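CG4930 (Drosophila melanogaster, PDB 3ISM) inhibits endonuclease G, a nuclease with which it forms a complex. Local coordinates at residues T55-N58 / F59-A63; F101-P104 / T105-N108. The protein carries 1 engineered substitution. All coordinates share one frame; numbering follows the deposited sequence.

Contact 1: residues T55-N58 / F59-A63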
ATOM      1  N   THR C  55       5.242 -29.922   4.301  1.00 27.97           N
ATOM      2  CA  THR C  55       6.383 -29.361   3.592  1.00 28.45           C
ATOM      3  C   THR C  55       7.667 -29.586   4.382  1.00 28.65           C
ATOM      4  O   THR C  55       8.682 -30.010   3.817  1.00 28.69           O
ATOM      5  CB  THR C  55       6.175 -27.860   3.312  1.00 28.98           C
ATOM      6  OG1 THR C  55       4.961 -27.686   2.565  1.00 29.27           O
ATOM      7  CG2 THR C  55       7.357 -27.270   2.534  1.00 29.13           C
ATOM      8  N   LYS C  56       7.618 -29.324   5.685  1.00 29.54           N
ATOM      9  CA  LYS C  56       8.766 -29.587   6.553  1.00 30.84           C
ATOM     10  C   LYS C  56       9.221 -31.057   6.499  1.00 29.98           C
ATOM     11  O   LYS C  56      10.415 -31.333   6.353  1.00 29.78           O
ATOM     12  CB  LYS C  56       8.471 -29.185   7.995  1.00 31.27           C
ATOM     13  CG  LYS C  56       9.733 -29.126   8.865  1.00 32.91           C
ATOM     14  CD  LYS C  56       9.406 -28.761  10.321  1.00 33.96           C
ATOM     15  CE  LYS C  56      10.689 -28.598  11.167  1.00 37.04           C
ATOM     16  NZ  LYS C  56      10.385 -28.365  12.621  1.00 40.14           N
ATOM     17  N   GLU C  57       8.281 -31.998   6.616  1.00 29.27           N
ATOM     18  CA  GLU C  57       8.652 -33.414   6.541  1.00 28.31           C
ATOM     19  C   GLU C  57       9.222 -33.788   5.169  1.00 28.07           C
ATOM     20  O   GLU C  57      10.229 -34.508   5.093  1.00 26.61           O
ATOM     21  CB  GLU C  57       7.501 -34.348   6.933  1.00 28.20           C
ATOM     22  CG  GLU C  57       7.892 -35.871   7.047  1.00 29.63           C
ATOM     23  CD  GLU C  57       9.097 -36.147   7.991  1.00 30.25           C
ATOM     24  OE1 GLU C  57       9.456 -35.258   8.796  1.00 31.30           O
ATOM     25  OE2 GLU C  57       9.696 -37.245   7.925  1.00 31.10           O
ATOM     26  N   ASN C  58       8.583 -33.283   4.105  1.00 27.52           N
ATOM     27  CA  ASN C  58       9.042 -33.516   2.733  1.00 27.68           C
ATOM     28  C   ASN C  58      10.497 -33.075   2.537  1.00 27.69           C
ATOM     29  O   ASN C  58      11.303 -33.791   1.921  1.00 26.98           O
ATOM     30  CB  ASN C  58       8.135 -32.803   1.719  1.00 27.46           C
ATOM     31  CG  ASN C  58       6.803 -33.521   1.505  1.00 27.91           C
ATOM     32  OD1 ASN C  58       6.578 -34.624   2.025  1.00 26.53           O
ATOM     33  ND2 ASN C  58       5.907 -32.892   0.740  1.00 26.07           N
ATOM     34  N   PHE C  59      10.833 -31.905   3.067  1.00 28.10           N
ATOM     35  CA  PHE C  59      12.216 -31.448   2.988  1.00 28.96           C
ATOM     36  C   PHE C  59      13.125 -32.287   3.870  1.00 29.62           C
ATOM     37  O   PHE C  59      14.236 -32.621   3.449  1.00 30.47           O
ATOM     38  CB  PHE C  59      12.409 -29.968   3.345  1.00 29.02           C
ATOM     39  CG  PHE C  59      13.863 -29.532   3.243  1.00 29.95           C
ATOM     40  CD1 PHE C  59      14.424 -29.268   2.000  1.00 29.02           C
ATOM     41  CD2 PHE C  59      14.677 -29.461   4.372  1.00 29.60           C
ATOM     42  CE1 PHE C  59      15.759 -28.920   1.879  1.00 29.63           C
ATOM     43  CE2 PHE C  59      16.028 -29.098   4.258  1.00 28.24           C
ATOM     44  CZ  PHE C  59      16.566 -28.824   3.016  1.00 28.44           C
ATOM     45  N   ASP C  60      12.683 -32.602   5.089  1.00 29.79           N
ATOM     46  CA  ASP C  60      13.506 -33.435   5.987  1.00 30.85           C
ATOM     47  C   ASP C  60      13.861 -34.783   5.337  1.00 30.41           C
ATOM     48  O   ASP C  60      15.000 -35.237   5.451  1.00 30.41           O
ATOM     49  CB  ASP C  60      12.809 -33.646   7.331  1.00 32.00           C
ATOM     50  CG  ASP C  60      13.672 -34.411   8.341  1.00 35.88           C
ATOM     51  OD1 ASP C  60      14.063 -35.570   8.084  1.00 39.04           O
ATOM     52  OD2 ASP C  60      13.939 -33.853   9.422  1.00 40.86           O
ATOM     53  N   ARG C  61      12.901 -35.400   4.641  1.00 29.43           N
ATOM     54  CA  ARG C  61      13.156 -36.638   3.907  1.00 29.34           C
ATOM     55  C   ARG C  61      14.046 -36.450   2.674  1.00 28.80           C
ATOM     56  O   ARG C  61      14.809 -37.332   2.324  1.00 29.23           O
ATOM     57  CB  ARG C  61      11.848 -37.310   3.481  1.00 29.79           C
ATOM     58  CG  ARG C  61      11.044 -37.961   4.606  1.00 31.91           C
ATOM     59  CD  ARG C  61      11.661 -39.284   5.075  1.00 35.99           C
ATOM     60  NE  ARG C  61      11.699 -40.318   4.029  1.00 39.21           N
ATOM     61  CZ  ARG C  61      10.670 -41.102   3.698  1.00 40.31           C
ATOM     62  NH1 ARG C  61       9.499 -40.978   4.316  1.00 39.70           N
ATOM     63  NH2 ARG C  61      10.808 -42.010   2.736  1.00 40.55           N
ATOM     64  N   THR C  62      13.930 -35.324   1.991  1.00 28.18           N
ATOM     65  CA  THR C  62      14.849 -35.041   0.891  1.00 28.06           C
ATOM     66  C   THR C  62      16.283 -34.782   1.402  1.00 28.01           C
ATOM     67  O   THR C  62      17.264 -35.333   0.873  1.00 27.65           O
ATOM     68  CB  THR C  62      14.354 -33.868   0.005  1.00 27.73           C
ATOM     69  OG1 THR C  62      12.990 -34.108  -0.382  1.00 28.04           O
ATOM     70  CG2 THR C  62      15.216 -33.779  -1.253  1.00 27.34           C
ATOM     71  N   ALA C  63      16.385 -33.953   2.441  1.00 27.44           N
ATOM     72  CA  ALA C  63      17.653 -33.675   3.089  1.00 27.38           C
ATOM     73  C   ALA C  63      18.368 -34.958   3.524  1.00 27.28           C
ATOM     74  O   ALA C  63      19.576 -35.091   3.316  1.00 27.21           O
ATOM     75  CB  ALA C  63      17.429 -32.772   4.293  1.00 26.82           C
TER
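Asn58 O is gripped twice by a single residue one turn further on: Thr62 OG1 lies 2.9 Å from Asn58 O, and the amide Thr62 N lies 3.0 Å from Asn58 O. The hydroxyl and the amide come from opposite faces of the carbonyl plane, so the oxygen is held between them. Thr62 can supply both donors because its OG1 sits beside its own backbone N (chi1 -51°), which turns the hydroxyl back toward the preceding turn. The side chain of Asn58 leans out of this stretch, its ND2 bonded to Arg43 O near the end of helix 32-43. These residues form two early turns of helix 52-75, within the Ku C-terminal-like domain of the inhibitor, and the usual i to i+4 ladder runs through them: Phe59 N bonds to Thr55 O at 3.0 Å, and Arg61 N meets Glu57 O at 2.9 Å. On the outer side of the helix one carboxylate oxygen of Glu57 comes beside the aliphatic part of Arg61, with Glu57 OE2 3.7 Å from Arg61 CG. Glu57 OE2 and Arg61 NH1 stay 5.2 Å apart, too far to pair, with the carboxylate and guanidinium planes turned 57° against each other; Arg61 NH2 instead bonds to Asn23 O. The other carboxylate oxygen, Glu57 OE1, is 4.7 Å from Asp60 OD1, close enough that the like charges may raise each other's pKa slightly. Lys56 stretches outward fully extended to a salt bridge with Asp74 of the CG8862 chain, whereas Phe59, on the buried side, sends its ring among Tyr36, Ile40, Tyr95 and Tyr102.

Contact 2: residues F101-P104 / T105-N108. With TRS (2-amino-2-hydroxymethyl-propane-1,3-diol), chain E.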
ATOM      1  N   PHE C 101      17.628 -22.105   4.288  1.00 29.55           N
ATOM      2  CA  PHE C 101      16.289 -21.531   4.239  1.00 28.97           C
ATOM      3  C   PHE C 101      15.287 -22.399   5.011  1.00 29.62           C
ATOM      4  O   PHE C 101      14.497 -21.886   5.812  1.00 29.01           O
ATOM      5  CB  PHE C 101      15.839 -21.357   2.778  1.00 27.91           C
ATOM      6  CG  PHE C 101      14.462 -20.746   2.629  1.00 27.19           C
ATOM      7  CD1 PHE C 101      14.287 -19.364   2.669  1.00 25.72           C
ATOM      8  CD2 PHE C 101      13.341 -21.549   2.446  1.00 26.92           C
ATOM      9  CE1 PHE C 101      13.024 -18.799   2.529  1.00 25.14           C
ATOM     10  CE2 PHE C 101      12.064 -20.983   2.309  1.00 27.55           C
ATOM     11  CZ  PHE C 101      11.908 -19.611   2.352  1.00 25.45           C
ATOM     12  N   TYR C 102      15.315 -23.709   4.756  1.00 30.21           N
ATOM     13  CA  TYR C 102      14.330 -24.634   5.349  1.00 31.38           C
ATOM     14  C   TYR C 102      14.688 -25.206   6.736  1.00 31.70           C
ATOM     15  O   TYR C 102      13.807 -25.316   7.579  1.00 31.47           O
ATOM     16  CB  TYR C 102      14.028 -25.812   4.418  1.00 31.31           C
ATOM     17  CG  TYR C 102      13.459 -25.447   3.077  1.00 31.79           C
ATOM     18  CD1 TYR C 102      14.245 -25.522   1.935  1.00 31.98           C
ATOM     19  CD2 TYR C 102      12.137 -25.036   2.946  1.00 31.71           C
ATOM     20  CE1 TYR C 102      13.751 -25.195   0.697  1.00 32.42           C
ATOM     21  CE2 TYR C 102      11.624 -24.692   1.710  1.00 32.47           C
ATOM     22  CZ  TYR C 102      12.438 -24.783   0.588  1.00 33.16           C
ATOM     23  OH  TYR C 102      11.944 -24.465  -0.643  1.00 33.00           O
ATOM     24  N   ASP C 103      15.953 -25.592   6.960  1.00 32.50           N
ATOM     25  CA  ASP C 103      16.296 -26.433   8.132  1.00 32.78           C
ATOM     26  C   ASP C 103      17.802 -26.501   8.421  1.00 33.09           C
ATOM     27  O   ASP C 103      18.450 -27.523   8.142  1.00 33.45           O
ATOM     28  CB  ASP C 103      15.777 -27.854   7.875  1.00 33.19           C
ATOM     29  CG  ASP C 103      15.388 -28.602   9.154  1.00 34.41           C
ATOM     30  OD1 ASP C 103      15.621 -28.116  10.289  1.00 33.18           O
ATOM     31  OD2 ASP C 103      14.846 -29.716   9.003  1.00 37.26           O
ATOM     32  N   PRO C 104      18.380 -25.418   8.964  1.00 32.86           N
ATOM     33  CA  PRO C 104      19.827 -25.419   9.179  1.00 32.69           C
ATOM     34  C   PRO C 104      20.323 -26.351  10.279  1.00 32.36           C
ATOM     35  O   PRO C 104      21.447 -26.831  10.189  1.00 31.83           O
ATOM     36  CB  PRO C 104      20.134 -23.952   9.548  1.00 32.67           C
ATOM     37  CG  PRO C 104      18.919 -23.187   9.167  1.00 33.61           C
ATOM     38  CD  PRO C 104      17.782 -24.128   9.338  1.00 32.78           C
ATOM     39  N   THR C 105      19.543 -26.564  11.317  1.00 32.45           N
ATOM     40  CA  THR C 105      19.970 -27.400  12.424  1.00 33.15           C
ATOM     41  C   THR C 105      20.476 -28.804  12.093  1.00 32.75           C
ATOM     42  O   THR C 105      21.535 -29.145  12.482  1.00 32.45           O
ATOM     43  CB  THR C 105      18.992 -27.386  13.578  1.00 33.40           C
ATOM     44  OG1 THR C 105      18.973 -26.094  14.135  1.00 34.35           O
ATOM     45  CG2 THR C 105      19.431 -28.346  14.625  1.00 34.02           C
ATOM     46  N   PRO C 106      19.716 -29.584  11.358  1.00 32.69           N
ATOM     47  CA  PRO C 106      20.137 -30.915  10.956  1.00 32.22           C
ATOM     48  C   PRO C 106      21.388 -30.798  10.123  1.00 31.83           C
ATOM     49  O   PRO C 106      22.248 -31.567  10.313  1.00 31.59           O
ATOM     50  CB  PRO C 106      18.974 -31.409  10.127  1.00 32.32           C
ATOM     51  CG  PRO C 106      17.851 -30.672  10.584  1.00 33.30           C
ATOM     52  CD  PRO C 106      18.266 -29.474  11.337  1.00 32.82           C
ATOM     53  N   TYR C 107      21.484 -29.824   9.233  1.00 31.20           N
ATOM     54  CA  TYR C 107      22.690 -29.653   8.453  1.00 30.34           C
ATOM     55  C   TYR C 107      23.873 -29.296   9.362  1.00 30.24           C
ATOM     56  O   TYR C 107      24.899 -29.874   9.256  1.00 30.25           O
ATOM     57  CB  TYR C 107      22.528 -28.611   7.347  1.00 29.15           C
ATOM     58  CG  TYR C 107      23.736 -28.444   6.465  1.00 28.26           C
ATOM     59  CD1 TYR C 107      23.804 -29.046   5.251  1.00 27.65           C
ATOM     60  CD2 TYR C 107      24.801 -27.683   6.853  1.00 27.56           C
ATOM     61  CE1 TYR C 107      24.867 -28.919   4.478  1.00 27.03           C
ATOM     62  CE2 TYR C 107      25.872 -27.549   6.081  1.00 27.10           C
ATOM     63  CZ  TYR C 107      25.913 -28.165   4.891  1.00 28.38           C
ATOM     64  OH  TYR C 107      26.981 -28.045   4.105  1.00 28.51           O
ATOM     65  N   ASN C 108      23.698 -28.338  10.245  1.00 30.24           N
ATOM     66  CA  ASN C 108      24.772 -27.910  11.140  1.00 31.00           C
ATOM     67  C   ASN C 108      25.361 -29.031  12.019  1.00 31.44           C
ATOM     68  O   ASN C 108      26.577 -29.071  12.262  1.00 31.56           O
ATOM     69  CB  ASN C 108      24.331 -26.691  11.976  1.00 30.33           C
ATOM     70  CG  ASN C 108      24.211 -25.423  11.132  1.00 31.62           C
ATOM     71  OD1 ASN C 108      24.451 -25.445   9.926  1.00 32.38           O
ATOM     72  ND2 ASN C 108      23.836 -24.321  11.759  1.00 31.34           N
TER
HETATM   73  C   TRS E6989      14.605 -24.806  12.802  1.00 44.35           C
HETATM   74  C1  TRS E6989      15.257 -23.439  13.001  1.00 44.17           C
HETATM   75  C2  TRS E6989      15.628 -25.944  12.808  1.00 44.11           C
HETATM   76  C3  TRS E6989      13.814 -24.774  11.495  1.00 44.53           C
HETATM   77  N   TRS E6989      13.679 -25.052  13.913  1.00 44.16           N
HETATM   78  O1  TRS E6989      16.576 -23.539  13.509  1.00 45.30           O
HETATM   79  O2  TRS E6989      16.482 -25.856  11.694  1.00 41.86           O
HETATM   80  O3  TRS E6989      13.179 -26.019  11.312  1.00 45.37           O
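A tight helix-to-helix turn joins helix 81-102 to helix 104-120; the break falls at Asp103, the first residue to leave helical backbone angles, followed by a proline at the start of the next helix. The carboxylate of Asp103 sits at the CG-CD edge of the Pro106 ring, the two side chains crossing at about a right angle. Asp103 OD1 approaches Pro106 CD to 3.2 Å, and Asp103 CG lies 3.5 Å from Pro106 CG. A bound TRS molecule, probably from the crystallisation liquor, uses the same corner: its O2 donates to Asp103 OD1 at 2.8 Å and in turn accepts from Thr105 N at 3.2 Å, with an N-H...O angle of 161°. One hydroxyl thus bridges the aspartate and a backbone amide at the first turn of the new helix, where Pro104 and Pro106 on each side of Thr105 have no N-H to offer. With an alanine here instead of Asp103, the TRS hydroxyl would probably lose this acceptor, and the CG-CD edge of Pro106 the carboxylate beside it. The first regular helical bond follows directly, Asn108 N bonding to Pro104 O at 2.7 Å. Asn108 CG stands beside its own backbone N (chi1 -71°), which brings CG to 3.2 Å from Pro104 O. The same TRS is bonded to Ser71 O and Asp74 OD1 of the CG8862 chain, and Phe101 O accepts from Arg99 of that chain, placing the turn at the interface with the nuclease. On the inner side, helix 104-120 is tied to the loop after helix 124-132 by Tyr107 OH to Leu136 O and Asn108 OD1 to Cys139 N, while the Tyr107 ring packs on Leu92, Tyr95, Arg96 and Ala99 of helix 81-102.

Overall arrangement
From the N terminus, the chain passes through helix 32-43 and enters helix 52-75, where contact 1 spans two early turns and closes no loop. Helix 81-102 follows, and contact 2 lies at its far end, closing the short turn into helix 104-120. The two contacts stand in series, neither nested nor crossed, yet their centres are only 11 Å apart. They meet directly: the ring of Phe59 packs on Tyr102 and Asp103, fastening helix 52-75 to the end of helix 81-102. Asp60 and Asp103 bring like charges near each other there. Both contacts also reach the CG8862 chain, at Asp74 through Lys56 and through the TRS.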